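Side-chain contacts in VP2 (Primate bocaparvovirus 1, PDB 7L0Y), which self-assembles, as 60 copies of the capsid proteins, into the T=1 icosahedral capsid of human bocavirus 1, about 26 nm in diameter: residues Arg37-Thr42 against Val105-Leu110; Lys101-Lys106 against His420-Ile425; Ile377-Asn382 against His406-Pro411; Thr391-Ile396 against Pro489-Asp494; Ile500-Thr503 against Gln507-Pro510. One frame throughout, in Å; residues are numbered along the deposited sequence.

Contact 1 (Arg37-Thr42 against Val105-Leu110)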
# COMPACT_ATOMS: atom_id res chain seq x y z
N ARG A 37 14.06 18.04 95.24
CA ARG A 37 13.80 18.50 96.59
C ARG A 37 12.41 19.09 96.67
O ARG A 37 11.84 19.52 95.67
CB ARG A 37 14.80 19.54 97.09
CG ARG A 37 16.22 19.11 97.13
CD ARG A 37 16.45 18.02 98.14
NE ARG A 37 17.86 17.67 98.21
CZ ARG A 37 18.44 16.76 97.44
NH1 ARG A 37 17.73 16.11 96.53
NH2 ARG A 37 19.73 16.51 97.57
N GLN A 38 11.88 19.10 97.87
CA GLN A 38 10.69 19.85 98.22
C GLN A 38 11.16 21.16 98.83
O GLN A 38 11.89 21.15 99.82
CB GLN A 38 9.84 19.03 99.20
CG GLN A 38 8.52 19.60 99.65
CD GLN A 38 7.51 19.76 98.54
OE1 GLN A 38 7.06 20.86 98.27
NE2 GLN A 38 7.21 18.67 97.85
N PHE A 39 10.78 22.27 98.22
CA PHE A 39 11.21 23.58 98.70
C PHE A 39 10.02 24.32 99.27
O PHE A 39 8.87 24.04 98.94
CB PHE A 39 11.85 24.43 97.59
CG PHE A 39 10.91 24.83 96.50
CD1 PHE A 39 10.12 25.96 96.63
CD2 PHE A 39 10.82 24.10 95.34
CE1 PHE A 39 9.26 26.32 95.66
CE2 PHE A 39 9.96 24.48 94.36
CZ PHE A 39 9.18 25.58 94.51
N ILE A 40 10.30 25.26 100.15
CA ILE A 40 9.30 26.16 100.71
C ILE A 40 9.81 27.58 100.57
O ILE A 40 10.96 27.87 100.90
CB ILE A 40 8.98 25.83 102.18
CG1 ILE A 40 7.86 26.72 102.69
CG2 ILE A 40 10.22 25.94 103.06
CD1 ILE A 40 7.35 26.34 104.02
N THR A 41 8.95 28.47 100.07
CA THR A 41 9.29 29.87 99.94
C THR A 41 8.21 30.71 100.61
O THR A 41 7.02 30.39 100.52
CB THR A 41 9.48 30.27 98.47
OG1 THR A 41 9.94 31.62 98.39
CG2 THR A 41 8.20 30.13 97.67
N THR A 42 8.62 31.76 101.29
CA THR A 42 7.74 32.63 102.05
C THR A 42 7.95 34.07 101.62
O THR A 42 8.90 34.40 100.91
CB THR A 42 7.99 32.48 103.56
OG1 THR A 42 9.34 32.84 103.86
CG2 THR A 42 7.76 31.05 103.99
N VAL A 105 16.65 22.02 84.99
CA VAL A 105 15.95 22.29 86.24
C VAL A 105 14.47 22.40 85.95
O VAL A 105 14.06 23.15 85.06
CB VAL A 105 16.47 23.56 86.93
CG1 VAL A 105 15.64 23.86 88.14
CG2 VAL A 105 17.91 23.38 87.33
N LYS A 106 13.66 21.66 86.70
CA LYS A 106 12.21 21.78 86.65
C LYS A 106 11.71 22.26 88.00
O LYS A 106 12.18 21.80 89.04
CB LYS A 106 11.55 20.45 86.31
CG LYS A 106 11.85 19.94 84.93
CD LYS A 106 11.21 18.60 84.72
CE LYS A 106 11.46 18.07 83.32
NZ LYS A 106 10.86 16.72 83.15
N ILE A 107 10.75 23.18 87.97
CA ILE A 107 10.00 23.59 89.15
C ILE A 107 8.55 23.22 88.89
O ILE A 107 7.97 23.67 87.90
CB ILE A 107 10.16 25.09 89.44
CG1 ILE A 107 11.61 25.41 89.74
CG2 ILE A 107 9.30 25.49 90.61
CD1 ILE A 107 11.93 26.86 89.75
N TYR A 108 7.97 22.41 89.76
CA TYR A 108 6.68 21.81 89.46
C TYR A 108 5.99 21.42 90.76
O TYR A 108 6.55 21.56 91.85
CB TYR A 108 6.86 20.63 88.51
CG TYR A 108 7.71 19.53 89.07
CD1 TYR A 108 7.15 18.42 89.64
CD2 TYR A 108 9.09 19.64 89.06
CE1 TYR A 108 7.92 17.44 90.15
CE2 TYR A 108 9.87 18.67 89.58
CZ TYR A 108 9.28 17.56 90.12
OH TYR A 108 10.06 16.57 90.64
N ASN A 109 4.77 20.92 90.62
CA ASN A 109 3.91 20.55 91.74
C ASN A 109 3.83 21.66 92.77
O ASN A 109 4.00 21.45 93.97
CB ASN A 109 4.36 19.25 92.38
CG ASN A 109 4.08 18.06 91.52
OD1 ASN A 109 3.20 18.11 90.66
ND2 ASN A 109 4.80 16.98 91.73
N LEU A 110 3.54 22.87 92.30
CA LEU A 110 3.53 24.02 93.17
C LEU A 110 2.28 24.01 94.03
O LEU A 110 1.21 23.60 93.59
CB LEU A 110 3.59 25.31 92.36
CG LEU A 110 4.92 25.75 91.77
CD1 LEU A 110 6.00 25.55 92.80
CD2 LEU A 110 5.26 24.96 90.54
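The ring of Phe39 reaches over to Ile107 and Leu110 with its far end, and those two aliphatic side chains make up its whole contact with Val105-Leu110. Packing is closest at CZ, which lies 3.6 Å from CD1 of Leu110. The same CZ is 3.9 Å from CG2 of Ile107, and CE2 meets that methyl at a similar distance, so the ring corner sits beside the branch methyl rather than the CD1 end of the isoleucine. The phenyl and the isoleucine chain cross at about a right angle, and both methyls come to the ring obliquely. Rotation about the first torsion (chi1 66°) sets the phenyl between the backbone N and carbonyl carbon of Phe39 and carries it across.

Strands 30-42 and 95-118 do not pair with each other. Both pair with strand 446-462, which runs between them as strand βI of the BIDG sheet in the parvovirus jelly roll, with 30-42 as βB and 95-118 as βD. Phe39 therefore spans an intervening strand on the barrel's inner side, where Phe74 meets it edge-to-face and Ile427 of the facing sheet also touches it.

Away from this cluster the contact is sparse. No hydrogen bond joins the segments, and the closest CA atoms, those of Phe39 and Leu110, are 9.5 Å apart. Asn109 has a left-handed backbone conformation (phi 49°, psi 50°), which turns a corner in strand 95-118, so Leu110 continues on a different face from Ile107. Lys106, partly exposed, lies on the sheet's other side with Ser453 and Glu217, while Gln38 and Asn109 pack on a second subunit.

Contact 2 (Lys101-Lys106 against His420-Ile425)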
# COMPACT_ATOMS: atom_id res chain seq x y z
N LYS A 101 28.11 18.91 81.94
CA LYS A 101 27.87 19.09 80.52
C LYS A 101 26.54 19.77 80.23
O LYS A 101 26.51 20.86 79.66
CB LYS A 101 27.91 17.73 79.81
CG LYS A 101 27.75 17.81 78.32
CD LYS A 101 27.74 16.43 77.71
CE LYS A 101 27.44 16.48 76.23
NZ LYS A 101 28.50 17.21 75.49
N ALA A 102 25.43 19.15 80.62
CA ALA A 102 24.11 19.72 80.44
C ALA A 102 23.41 19.75 81.79
O ALA A 102 23.66 18.91 82.65
CB ALA A 102 23.29 18.92 79.44
N MET A 103 22.55 20.74 81.97
CA MET A 103 21.80 20.90 83.20
C MET A 103 20.35 21.18 82.87
O MET A 103 20.04 21.88 81.90
CB MET A 103 22.37 22.03 84.05
CG MET A 103 21.73 22.19 85.40
SD MET A 103 22.61 23.40 86.39
CE MET A 103 21.61 23.46 87.86
N GLN A 104 19.45 20.59 83.65
CA GLN A 104 18.02 20.75 83.44
C GLN A 104 17.37 20.92 84.80
O GLN A 104 17.53 20.06 85.67
CB GLN A 104 17.46 19.55 82.70
CG GLN A 104 16.05 19.68 82.22
CD GLN A 104 15.65 18.49 81.38
OE1 GLN A 104 16.48 17.63 81.08
NE2 GLN A 104 14.39 18.43 80.98
N VAL A 105 16.65 22.02 84.99
CA VAL A 105 15.95 22.29 86.24
C VAL A 105 14.47 22.40 85.95
O VAL A 105 14.06 23.15 85.06
CB VAL A 105 16.47 23.56 86.93
CG1 VAL A 105 15.64 23.86 88.14
CG2 VAL A 105 17.91 23.38 87.33
N LYS A 106 13.66 21.66 86.70
CA LYS A 106 12.21 21.78 86.65
C LYS A 106 11.71 22.26 88.00
O LYS A 106 12.18 21.80 89.04
CB LYS A 106 11.55 20.45 86.31
CG LYS A 106 11.85 19.94 84.93
CD LYS A 106 11.21 18.60 84.72
CE LYS A 106 11.46 18.07 83.32
NZ LYS A 106 10.86 16.72 83.15
N HIS A 420 30.02 32.26 82.26
CA HIS A 420 28.57 32.23 82.42
C HIS A 420 28.17 30.96 83.15
O HIS A 420 27.85 29.94 82.53
CB HIS A 420 27.87 32.33 81.06
CG HIS A 420 28.19 33.59 80.32
ND1 HIS A 420 27.74 34.82 80.73
CD2 HIS A 420 28.95 33.80 79.22
CE1 HIS A 420 28.19 35.74 79.90
NE2 HIS A 420 28.93 35.15 78.98
N PRO A 421 28.19 30.99 84.47
CA PRO A 421 27.66 29.88 85.24
C PRO A 421 26.16 29.78 85.06
O PRO A 421 25.54 30.69 84.49
CB PRO A 421 28.03 30.25 86.68
CG PRO A 421 28.12 31.70 86.67
CD PRO A 421 28.66 32.08 85.34
N PRO A 422 25.54 28.67 85.47
CA PRO A 422 24.08 28.57 85.38
C PRO A 422 23.40 29.77 85.99
O PRO A 422 23.82 30.26 87.04
CB PRO A 422 23.77 27.29 86.16
CG PRO A 422 25.00 26.52 86.10
CD PRO A 422 26.13 27.48 86.10
N GLY A 423 22.35 30.27 85.34
CA GLY A 423 21.67 31.44 85.86
C GLY A 423 20.93 31.13 87.15
O GLY A 423 20.46 30.02 87.36
N THR A 424 20.85 32.13 88.02
CA THR A 424 20.08 31.98 89.24
C THR A 424 18.59 32.02 88.94
O THR A 424 18.12 32.88 88.20
CB THR A 424 20.43 33.09 90.23
OG1 THR A 424 21.80 32.96 90.61
CG2 THR A 424 19.56 33.00 91.45
N ILE A 425 17.86 31.07 89.50
CA ILE A 425 16.41 31.08 89.42
C ILE A 425 15.88 31.85 90.61
O ILE A 425 16.10 31.47 91.76
CB ILE A 425 15.84 29.66 89.38
CG1 ILE A 425 16.36 28.93 88.15
CG2 ILE A 425 14.34 29.71 89.35
CD1 ILE A 425 16.15 27.46 88.22
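This is a sheet-to-sheet apolar contact inside the jelly-roll barrel, in which Met103 and Val105 of the D strand meet Pro422, in the loop leading into the H strand, and Ile425 on that strand. Strand 95-118 belongs to the BIDG sheet and strand 424-429 to the CHEF sheet that faces it, so the two segments share no hydrogen bond and their nearest CA atoms, of Met103 and Pro422, stand 8.3 Å apart. Alternation along the strand sends Met103 and Val105 inward, while Gln104 and Lys106 keep to the partly exposed side.

Two separate pairs fill the gap. Met103 is extended throughout, with CG anti to the backbone N (chi1 -175°), and this reach brings SD to the proline ring, 3.9 Å from CG of Pro422, the two side chains crossing at roughly a right angle. Phe222 touches both, and Trp397 also lies on Pro422. Upstream of the pair, Lys101 and Ala102 form a classic beta bulge opposite Val457.

Two residues further along the strand, on the same face, Val105 lies alongside Ile425, the two pointing opposite ways, with CD1 of the isoleucine 3.6 Å from CG1 of the valine and 4.1 Å from its CB.

Contact 3 (Ile377-Asn382 against His406-Pro411)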
# COMPACT_ATOMS: atom_id res chain seq x y z
N ILE A 377 55.58 34.26 97.17
CA ILE A 377 55.95 33.86 95.83
C ILE A 377 54.83 34.30 94.90
O ILE A 377 53.67 33.89 95.06
CB ILE A 377 56.23 32.36 95.72
CG1 ILE A 377 56.44 31.98 94.26
CG2 ILE A 377 55.16 31.55 96.36
CD1 ILE A 377 57.07 30.66 94.08
N TRP A 378 55.17 35.16 93.96
CA TRP A 378 54.20 35.70 93.05
C TRP A 378 54.12 34.83 91.81
O TRP A 378 54.84 33.83 91.67
CB TRP A 378 54.58 37.14 92.71
CG TRP A 378 54.50 38.00 93.89
CD1 TRP A 378 55.48 38.23 94.79
CD2 TRP A 378 53.38 38.78 94.31
NE1 TRP A 378 55.04 39.09 95.76
CE2 TRP A 378 53.75 39.45 95.48
CE3 TRP A 378 52.09 38.97 93.80
CZ2 TRP A 378 52.89 40.30 96.16
CZ3 TRP A 378 51.24 39.80 94.47
CH2 TRP A 378 51.64 40.46 95.63
N MET A 379 53.24 35.19 90.90
CA MET A 379 53.19 34.52 89.62
C MET A 379 54.53 34.73 88.92
O MET A 379 55.11 35.81 88.97
CB MET A 379 52.01 35.07 88.83
CG MET A 379 51.66 34.43 87.54
SD MET A 379 50.04 35.07 87.06
CE MET A 379 49.86 34.42 85.41
N PHE A 380 55.06 33.66 88.36
CA PHE A 380 56.41 33.62 87.82
C PHE A 380 56.39 32.64 86.67
O PHE A 380 55.58 31.71 86.66
CB PHE A 380 57.40 33.19 88.91
CG PHE A 380 58.84 33.31 88.53
CD1 PHE A 380 59.47 34.54 88.56
CD2 PHE A 380 59.58 32.21 88.17
CE1 PHE A 380 60.78 34.67 88.22
CE2 PHE A 380 60.90 32.33 87.83
CZ PHE A 380 61.50 33.56 87.86
N PRO A 381 57.25 32.82 85.67
CA PRO A 381 57.30 31.84 84.58
C PRO A 381 57.69 30.46 85.07
O PRO A 381 58.42 30.30 86.05
CB PRO A 381 58.35 32.43 83.64
CG PRO A 381 59.13 33.35 84.47
CD PRO A 381 58.16 33.94 85.42
N ASN A 382 57.16 29.46 84.38
CA ASN A 382 57.49 28.05 84.61
C ASN A 382 56.98 27.55 85.95
O ASN A 382 57.55 26.64 86.54
CB ASN A 382 59.00 27.83 84.52
CG ASN A 382 59.54 28.10 83.16
OD1 ASN A 382 58.86 27.91 82.16
ND2 ASN A 382 60.75 28.63 83.11
N HIS A 406 42.63 40.05 83.26
CA HIS A 406 42.65 39.08 84.33
C HIS A 406 43.83 38.15 84.12
O HIS A 406 44.20 37.84 82.99
CB HIS A 406 41.34 38.29 84.40
CG HIS A 406 41.06 37.50 83.16
ND1 HIS A 406 41.60 36.26 82.93
CD2 HIS A 406 40.30 37.79 82.08
CE1 HIS A 406 41.18 35.81 81.76
NE2 HIS A 406 40.39 36.72 81.22
N THR A 407 44.42 37.72 85.22
CA THR A 407 45.48 36.73 85.19
C THR A 407 44.86 35.34 85.15
O THR A 407 43.66 35.18 84.90
CB THR A 407 46.41 36.94 86.37
OG1 THR A 407 45.67 36.88 87.59
CG2 THR A 407 47.09 38.28 86.27
N ILE A 408 45.68 34.31 85.36
CA ILE A 408 45.17 32.95 85.45
C ILE A 408 44.11 32.88 86.53
O ILE A 408 44.29 33.40 87.64
CB ILE A 408 46.31 31.97 85.72
CG1 ILE A 408 47.28 31.95 84.54
CG2 ILE A 408 45.78 30.57 85.94
CD1 ILE A 408 48.53 31.17 84.81
N MET A 409 42.99 32.24 86.22
CA MET A 409 41.88 32.13 87.15
C MET A 409 41.94 30.74 87.76
O MET A 409 41.66 29.73 87.11
CB MET A 409 40.57 32.40 86.43
CG MET A 409 40.42 33.85 86.04
SD MET A 409 38.97 34.19 85.05
CE MET A 409 39.52 33.51 83.49
N ASP A 410 42.33 30.70 89.03
CA ASP A 410 42.41 29.47 89.80
C ASP A 410 42.02 29.80 91.23
O ASP A 410 42.88 29.90 92.11
CB ASP A 410 43.82 28.87 89.73
CG ASP A 410 43.97 27.60 90.53
OD1 ASP A 410 43.32 26.60 90.17
OD2 ASP A 410 44.74 27.60 91.50
N PRO A 411 40.73 30.00 91.49
CA PRO A 411 40.28 30.33 92.85
C PRO A 411 40.82 29.34 93.87
O PRO A 411 40.77 28.13 93.68
CB PRO A 411 38.76 30.26 92.74
CG PRO A 411 38.49 30.62 91.34
CD PRO A 411 39.61 30.06 90.53
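Met379 extends its side chain to Thr407 and Ile408, joining two irregular parts of the long GH loop, the insertion between jelly-roll strands G and H that builds much of a parvovirus capsid surface and its threefold region.

The apolar part rests on the end of the methionine. With CG anti to the backbone N (chi1 -173°) and the later torsions all extended, Met379 stretches out straight and delivers its methyl to Ile408. There CE lies 3.6 Å from CD1 and 3.7 Å from CG1, so it meets the last two carbons of the long branch rather than CG2. One atom back, SD passes Thr407 more loosely, 4.1 Å from its CB, the two side chains lying side by side with their ends reversed. The backbones stay well apart, at 9.2 Å between the CA atoms of Met379 and Thr407.

Polar bonds hold the surroundings rather than the contact itself. Thr407 OG1 pairs with the backbone O of Phe380 in a neighbouring subunit, and the reciprocal bond joins Phe380 O of this chain to Thr407 of another. Trp378 meets the Trp378 rings of both those subunits edge-to-face, as expected around a threefold axis, so the Met379 contact is a link within each chain beside a junction of three.

Inside the segment His406-Pro411, the imidazole of His406 folds back on the next residue. Its ND1 donates to Thr407 O at 3.0 Å, nearly straight at 167°, and the oxygen lies within 6° of the ring plane.

Contact 4 (Thr391-Ile396 against Pro489-Asp494)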
# COMPACT_ATOMS: atom_id res chain seq x y z
N THR A 391 36.38 18.63 97.65
CA THR A 391 35.58 17.59 98.25
C THR A 391 34.15 17.71 97.75
O THR A 391 33.80 18.58 96.96
CB THR A 391 35.62 17.69 99.78
OG1 THR A 391 35.11 18.95 100.19
CG2 THR A 391 37.03 17.53 100.28
N ARG A 392 33.31 16.81 98.25
CA ARG A 392 31.90 16.83 97.91
C ARG A 392 31.21 18.05 98.53
O ARG A 392 30.13 18.45 98.09
CB ARG A 392 31.29 15.52 98.39
CG ARG A 392 29.84 15.34 98.16
CD ARG A 392 29.41 13.99 98.64
NE ARG A 392 27.97 13.89 98.67
CZ ARG A 392 27.24 14.19 99.73
NH1 ARG A 392 27.83 14.57 100.85
NH2 ARG A 392 25.93 14.08 99.68
N GLU A 393 31.84 18.67 99.52
CA GLU A 393 31.25 19.82 100.19
C GLU A 393 31.75 21.14 99.64
O GLU A 393 31.42 22.19 100.21
CB GLU A 393 31.52 19.72 101.69
CG GLU A 393 30.72 18.60 102.34
CD GLU A 393 31.34 17.24 102.10
OE1 GLU A 393 32.41 17.19 101.46
OE2 GLU A 393 30.75 16.23 102.53
N ASN A 394 32.53 21.13 98.58
CA ASN A 394 33.02 22.37 97.99
C ASN A 394 31.99 22.96 97.03
O ASN A 394 31.17 22.23 96.46
CB ASN A 394 34.33 22.12 97.26
CG ASN A 394 35.46 21.81 98.20
OD1 ASN A 394 36.04 20.75 98.14
ND2 ASN A 394 35.80 22.76 99.03
N PRO A 395 32.00 24.27 96.86
CA PRO A 395 31.26 24.88 95.75
C PRO A 395 31.82 24.45 94.41
O PRO A 395 33.02 24.20 94.27
CB PRO A 395 31.48 26.38 95.97
CG PRO A 395 31.77 26.49 97.41
CD PRO A 395 32.51 25.28 97.79
N ILE A 396 30.95 24.38 93.42
CA ILE A 396 31.37 23.95 92.09
C ILE A 396 32.00 25.10 91.33
O ILE A 396 33.18 25.06 90.96
CB ILE A 396 30.18 23.34 91.32
CG1 ILE A 396 29.63 22.14 92.08
CG2 ILE A 396 30.63 22.91 89.95
CD1 ILE A 396 28.36 21.62 91.51
N PRO A 489 27.60 5.50 111.94
CA PRO A 489 28.68 5.91 111.05
C PRO A 489 28.38 7.22 110.33
O PRO A 489 27.31 7.82 110.47
CB PRO A 489 28.79 4.75 110.06
CG PRO A 489 27.44 4.15 110.06
CD PRO A 489 26.92 4.29 111.46
N THR A 490 29.34 7.63 109.50
CA THR A 490 29.40 9.03 109.06
C THR A 490 28.17 9.46 108.28
O THR A 490 27.52 10.43 108.65
CB THR A 490 30.66 9.27 108.24
OG1 THR A 490 31.81 9.13 109.07
CG2 THR A 490 30.63 10.67 107.67
N TYR A 491 27.86 8.80 107.18
CA TYR A 491 26.78 9.29 106.33
C TYR A 491 25.45 8.64 106.65
O TYR A 491 24.53 8.68 105.83
CB TYR A 491 27.16 9.15 104.87
CG TYR A 491 28.29 10.06 104.51
CD1 TYR A 491 28.07 11.41 104.28
CD2 TYR A 491 29.59 9.59 104.41
CE1 TYR A 491 29.09 12.24 103.96
CE2 TYR A 491 30.61 10.43 104.08
CZ TYR A 491 30.36 11.75 103.86
OH TYR A 491 31.40 12.60 103.53
N HIS A 492 25.36 7.94 107.77
CA HIS A 492 24.13 7.31 108.20
C HIS A 492 23.32 8.32 109.02
O HIS A 492 23.72 9.47 109.19
CB HIS A 492 24.50 6.06 109.01
CG HIS A 492 23.42 5.04 109.07
ND1 HIS A 492 23.01 4.33 107.97
CD2 HIS A 492 22.69 4.58 110.11
CE1 HIS A 492 22.05 3.49 108.32
NE2 HIS A 492 21.84 3.62 109.61
N VAL A 493 22.19 7.90 109.52
CA VAL A 493 21.35 8.79 110.32
C VAL A 493 21.31 8.34 111.78
O VAL A 493 21.37 7.15 112.10
CB VAL A 493 19.92 8.90 109.75
CG1 VAL A 493 19.95 9.65 108.45
CG2 VAL A 493 19.33 7.53 109.54
N ASP A 494 21.18 9.32 112.65
CA ASP A 494 21.09 9.18 114.09
C ASP A 494 19.78 8.49 114.47
O ASP A 494 18.81 8.50 113.71
CB ASP A 494 21.14 10.57 114.71
CG ASP A 494 21.37 10.58 116.19
OD1 ASP A 494 21.79 9.56 116.76
OD2 ASP A 494 21.10 11.62 116.81
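Tyr491 reaches in from one type I turn, Pro489-His492, towards Arg392 and Glu393, the two central residues of another, Thr391-Asn394. The second turn lies in the GH loop and the first in the C-terminal region beyond strand βI, and the backbones are far apart: CA of Arg392 is 12.4 Å from CA of Tyr491. Only long side chains can close such a gap.

Arg392 does so by straightening. Its CG is anti to the backbone N (chi1 179°) and the chain is extended as far as NE, which carries NH1 to 4.1 Å from CE1 of the tyrosine. The guanidinium stands almost upright to the ring, at 83°, and approaches obliquely; arginine and tyrosine overlap lengthwise, each heading toward the other's backbone.

Glu393 behaves differently. A bend at chi2 (79°) turns its carboxylate back, leaving OE2 3.8 Å from Tyr491 OH, with the carboxylate plane nearly coplanar with the ring. That is proximity without a bond, since the hydroxyl donates to the backbone O of Gln507. Within the turn, OE2 forms a long salt bridge with NH1 of Arg392, at 3.8 Å. The arginine's firmer ties are the salt bridge of NH2 to Asp156 and the bond of NE to Phe83 O, while Trp468 and Pro470 of a neighbouring subunit, part of a likely nuclear localization signal, pack on Arg392 and Tyr491.

With Arg392 this close, Glu393 would tend to stay ionised more readily than a lone carboxylate, although at pH 2.6 it may still be protonated.

Contact 5 (Ile500-Thr503 against Gln507-Pro510)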
# COMPACT_ATOMS: atom_id res chain seq x y z
N ILE A 500 24.56 12.27 110.36
CA ILE A 500 25.91 12.38 110.89
C ILE A 500 26.76 13.04 109.81
O ILE A 500 26.64 12.71 108.63
CB ILE A 500 26.46 11.01 111.30
CG1 ILE A 500 25.46 10.29 112.21
CG2 ILE A 500 27.80 11.14 111.97
CD1 ILE A 500 25.07 11.06 113.42
N GLN A 501 27.54 14.03 110.19
CA GLN A 501 28.40 14.68 109.23
C GLN A 501 29.79 14.07 109.23
O GLN A 501 30.21 13.46 110.22
CB GLN A 501 28.48 16.17 109.53
CG GLN A 501 27.15 16.87 109.41
CD GLN A 501 26.54 16.74 108.04
OE1 GLN A 501 27.23 16.81 107.03
NE2 GLN A 501 25.24 16.55 108.00
N PRO A 502 30.53 14.21 108.13
CA PRO A 502 31.96 13.88 108.17
C PRO A 502 32.69 14.80 109.13
O PRO A 502 32.47 16.02 109.13
CB PRO A 502 32.41 14.10 106.72
CG PRO A 502 31.39 15.00 106.14
CD PRO A 502 30.10 14.62 106.79
N THR A 503 33.52 14.22 109.99
CA THR A 503 34.25 15.03 110.96
C THR A 503 35.65 15.37 110.46
O THR A 503 36.34 16.20 111.06
CB THR A 503 34.32 14.31 112.30
OG1 THR A 503 34.92 13.02 112.14
CG2 THR A 503 32.94 14.15 112.87
N GLN A 507 37.06 12.16 105.10
CA GLN A 507 35.71 11.61 105.02
C GLN A 507 34.88 12.35 103.99
O GLN A 507 33.89 11.81 103.48
CB GLN A 507 35.05 11.66 106.38
CG GLN A 507 35.72 10.78 107.39
CD GLN A 507 35.14 10.94 108.77
OE1 GLN A 507 34.51 11.94 109.08
NE2 GLN A 507 35.37 9.96 109.61
N CYS A 508 35.27 13.58 103.66
CA CYS A 508 34.64 14.30 102.57
C CYS A 508 35.11 13.83 101.20
O CYS A 508 34.55 14.26 100.19
CB CYS A 508 34.90 15.79 102.73
SG CYS A 508 34.14 16.52 104.17
N MET A 509 36.10 12.94 101.16
CA MET A 509 36.59 12.31 99.94
C MET A 509 37.06 13.34 98.92
O MET A 509 36.41 13.53 97.89
CB MET A 509 35.50 11.42 99.35
CG MET A 509 35.14 10.26 100.22
SD MET A 509 33.76 9.31 99.57
CE MET A 509 32.40 10.39 99.99
N PRO A 510 38.18 14.01 99.18
CA PRO A 510 38.69 14.97 98.21
C PRO A 510 39.19 14.29 96.95
O PRO A 510 39.39 13.08 96.90
CB PRO A 510 39.83 15.66 98.96
CG PRO A 510 40.26 14.64 99.93
CD PRO A 510 39.05 13.91 100.35
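Gln507 OE1 is gripped by two successive backbone amides, those of Thr503 and Ser504. The bond from Thr503 N is 2.6 Å long with an angle of 141° at the hydrogen, and it arrives nearly in line with the side-chain C=O, at 170°. Thr503 OG1 also stands 3.3 Å from OE1, but whether the hydroxyl bonds there is not settled, because it also makes a weak bond with Ser480 OG.

The glutamine gets there by stretching: CG lies beside the backbone N, anti to the carbonyl carbon (chi1 -65°), and beyond it the chain is extended, so that the amide spans the short loop of the three residues 504-506. The result is a loop closed by a side chain in the C-terminal region, after strand βI of the jelly roll.

Beside this polar grip, the ring of Pro502 packs against the start of the other segment. Its CB lies 3.6 Å from CB of Gln507, and its CG is 3.7 Å from SG of Cys508, so the proline touches both residues while Tyr491 touches it too. Thr503 itself is exposed, at the margin.

The other half of the amide is used as well: NE2 donates to Ser480 OG and to the backbone O of Gly478. Backbone N-H groups at the oxygen and a carbonyl at the nitrogen together settle which way round the amide sits and would resist its rotation.

Overall arrangement
From the N terminus, contact 1 comes first, closing a loop of 62 residues from the B strand to the D strand. Contact 2 starts on the same D strand, sharing Val105 and Lys106, and spans 313 residues to the H strand, so the two merge in the barrel core through Ile107 and Ile425. Contact 3 is nested inside that span and joins GH-loop segments near the threefold, with its nearest atoms about 10 Å from contact 2. Contact 4 crosses both, tying the GH loop to the C-terminal region. Contact 5 follows in series as a three-residue loop, its centre about 5 Å from that of contact 4, which it touches.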